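Local coordinates for protein intimin (Escherichia coli, PDB 1F00) that probably mediates bacterial adhesion to host cells by binding its receptor through a C-type lectin-like domain carried on immunoglobulin-like domains, at residues 238-243 and 275-280. Residues are numbered along the deposited sequence; the frame is centred on the assembly and turned at random.
Sequences TIISWV and NAYATC
Ala276 sets its CB over one face of the Trp242 indole, 3.5 Å from the centroid of the five-membered ring and only 6° off the ring normal, which identifies a CH-pi contact. Trp242 CG lies anti to its carbonyl carbon, which carries the indole alongside Ala276, and its NE1 is hydrogen-bonded to Val194 O, which helps fix the ring's rotation. Next to it the backbones meet in a single bridge between Ser241 and Tyr277. Tyr277 N donates to Ile240 O at 2.8 Å, nearly straight and in the carbonyl plane, whereas the return bond from Trp242 N to Tyr277 O is weak at 3.3 Å. With the strand axes 64° apart, pairing does not extend further. In the C-type lectin-like domain, this crossing joins two three-stranded sheets, strand 240-242 bordering one and strand 276-281 the other. On the buried side Thr279 OG1 donates to Ser241 OG (2.8 Å), which in turn donates to Ile239 O from above its carbonyl plane. The packing is looser at partly exposed Thr238, whose side chain stays 4.7 Å or more from 275-280. Ile240, also partly exposed, has CG2 4.1 Å from Tyr277 CD1, the side chains crossing at about a right angle, and a water bound to Tyr277 OH at 2.9 Å makes just a weak bond to Thr238 O.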
loop_
_atom_site.group_PDB
_atom_site.type_symbol
_atom_site.label_atom_id
_atom_site.label_comp_id
_atom_site.label_asym_id
_atom_site.label_seq_id
_atom_site.Cartn_x
_atom_site.Cartn_y
_atom_site.Cartn_z
ATOM N N THR A 238 11.601 -10.275 -26.956
ATOM C CA THR A 238 10.507 -11.115 -27.424
ATOM C C THR A 238 10.201 -12.246 -26.462
ATOM O O THR A 238 11.102 -12.942 -26.001
ATOM C CB THR A 238 10.809 -11.753 -28.803
ATOM O OG1 THR A 238 9.758 -12.670 -29.140
ATOM C CG2 THR A 238 12.133 -12.510 -28.774
ATOM N N ILE A 239 8.923 -12.412 -26.144
ATOM C CA ILE A 239 8.502 -13.500 -25.283
ATOM C C ILE A 239 7.428 -14.267 -26.041
ATOM O O ILE A 239 6.304 -14.455 -25.566
ATOM C CB ILE A 239 7.964 -13.005 -23.924
ATOM C CG1 ILE A 239 9.074 -12.247 -23.184
ATOM C CG2 ILE A 239 7.528 -14.198 -23.067
ATOM C CD1 ILE A 239 8.701 -11.795 -21.772
ATOM N N ILE A 240 7.790 -14.677 -27.253
ATOM C CA ILE A 240 6.902 -15.455 -28.109
ATOM C C ILE A 240 6.675 -16.779 -27.374
ATOM O O ILE A 240 7.630 -17.480 -27.031
ATOM C CB ILE A 240 7.556 -15.681 -29.502
ATOM C CG1 ILE A 240 6.669 -16.583 -30.363
ATOM C CG2 ILE A 240 8.958 -16.266 -29.343
ATOM C CD1 ILE A 240 7.183 -16.751 -31.789
ATOM N N SER A 241 5.410 -17.114 -27.129
ATOM C CA SER A 241 5.066 -18.318 -26.378
ATOM C C SER A 241 4.064 -19.239 -27.066
ATOM O O SER A 241 3.119 -18.781 -27.702
ATOM C CB SER A 241 4.495 -17.914 -25.014
ATOM O OG SER A 241 5.231 -16.843 -24.450
ATOM N N TRP A 242 4.268 -20.541 -26.905
ATOM C CA TRP A 242 3.387 -21.550 -27.490
ATOM C C TRP A 242 1.994 -21.490 -26.863
ATOM O O TRP A 242 1.857 -21.143 -25.688
ATOM C CB TRP A 242 3.920 -22.959 -27.215
ATOM C CG TRP A 242 5.257 -23.307 -27.789
ATOM C CD1 TRP A 242 6.423 -23.481 -27.103
ATOM C CD2 TRP A 242 5.543 -23.618 -29.157
ATOM N NE1 TRP A 242 7.420 -23.888 -27.959
ATOM C CE2 TRP A 242 6.907 -23.983 -29.225
ATOM C CE3 TRP A 242 4.779 -23.627 -30.332
ATOM C CZ2 TRP A 242 7.525 -24.356 -30.424
ATOM C CZ3 TRP A 242 5.396 -24.000 -31.529
ATOM C CH2 TRP A 242 6.756 -24.360 -31.561
ATOM N N VAL A 243 0.968 -21.819 -27.646
ATOM C CA VAL A 243 -0.396 -21.898 -27.119
ATOM C C VAL A 243 -0.870 -23.295 -27.506
ATOM O O VAL A 243 -0.419 -23.843 -28.515
ATOM C CB VAL A 243 -1.379 -20.829 -27.710
ATOM C CG1 VAL A 243 -0.804 -19.432 -27.534
ATOM C CG2 VAL A 243 -1.692 -21.126 -29.166
ATOM N N ASN A 275 10.918 -23.071 -31.522
ATOM C CA ASN A 275 10.482 -21.793 -32.067
ATOM C C ASN A 275 9.861 -20.825 -31.060
ATOM O O ASN A 275 9.602 -19.671 -31.391
ATOM C CB ASN A 275 9.482 -22.054 -33.200
ATOM C CG ASN A 275 10.147 -22.590 -34.457
ATOM O OD1 ASN A 275 9.559 -23.377 -35.207
ATOM N ND2 ASN A 275 11.377 -22.149 -34.701
ATOM N N ALA A 276 9.624 -21.278 -29.836
ATOM C CA ALA A 276 9.019 -20.397 -28.847
ATOM C C ALA A 276 9.378 -20.758 -27.419
ATOM O O ALA A 276 9.963 -21.806 -27.164
ATOM C CB ALA A 276 7.499 -20.400 -29.019
ATOM N N TYR A 277 9.028 -19.865 -26.496
ATOM C CA TYR A 277 9.283 -20.077 -25.080
ATOM C C TYR A 277 8.105 -20.802 -24.454
ATOM O O TYR A 277 6.989 -20.744 -24.969
ATOM C CB TYR A 277 9.478 -18.741 -24.364
ATOM C CG TYR A 277 10.736 -18.029 -24.766
ATOM C CD1 TYR A 277 10.718 -17.027 -25.738
ATOM C CD2 TYR A 277 11.963 -18.383 -24.203
ATOM C CE1 TYR A 277 11.896 -16.395 -26.138
ATOM C CE2 TYR A 277 13.147 -17.762 -24.600
ATOM C CZ TYR A 277 13.104 -16.771 -25.566
ATOM O OH TYR A 277 14.271 -16.162 -25.959
ATOM N N ALA A 278 8.363 -21.495 -23.350
ATOM C CA ALA A 278 7.310 -22.196 -22.652
ATOM C C ALA A 278 6.783 -21.247 -21.584
ATOM O O ALA A 278 7.501 -20.886 -20.646
ATOM C CB ALA A 278 7.844 -23.473 -22.011
ATOM N N THR A 279 5.543 -20.808 -21.758
ATOM C CA THR A 279 4.906 -19.931 -20.791
ATOM C C THR A 279 3.783 -20.752 -20.182
ATOM O O THR A 279 2.881 -21.209 -20.880
ATOM C CB THR A 279 4.349 -18.644 -21.446
ATOM O OG1 THR A 279 5.440 -17.780 -21.786
ATOM C CG2 THR A 279 3.426 -17.904 -20.480
ATOM N N CYS A 280 3.866 -20.957 -18.873
ATOM C CA CYS A 280 2.884 -21.754 -18.156
ATOM C C CYS A 280 1.813 -20.914 -17.461
ATOM O O CYS A 280 2.087 -19.821 -16.971
ATOM C CB CYS A 280 3.605 -22.627 -17.122
ATOM S SG CYS A 280 2.528 -23.641 -16.086
HETATM O O HOH W 1 14.465 -13.296 -26.061
HETATM O O HOH W 2 3.808 -21.389 -23.695
#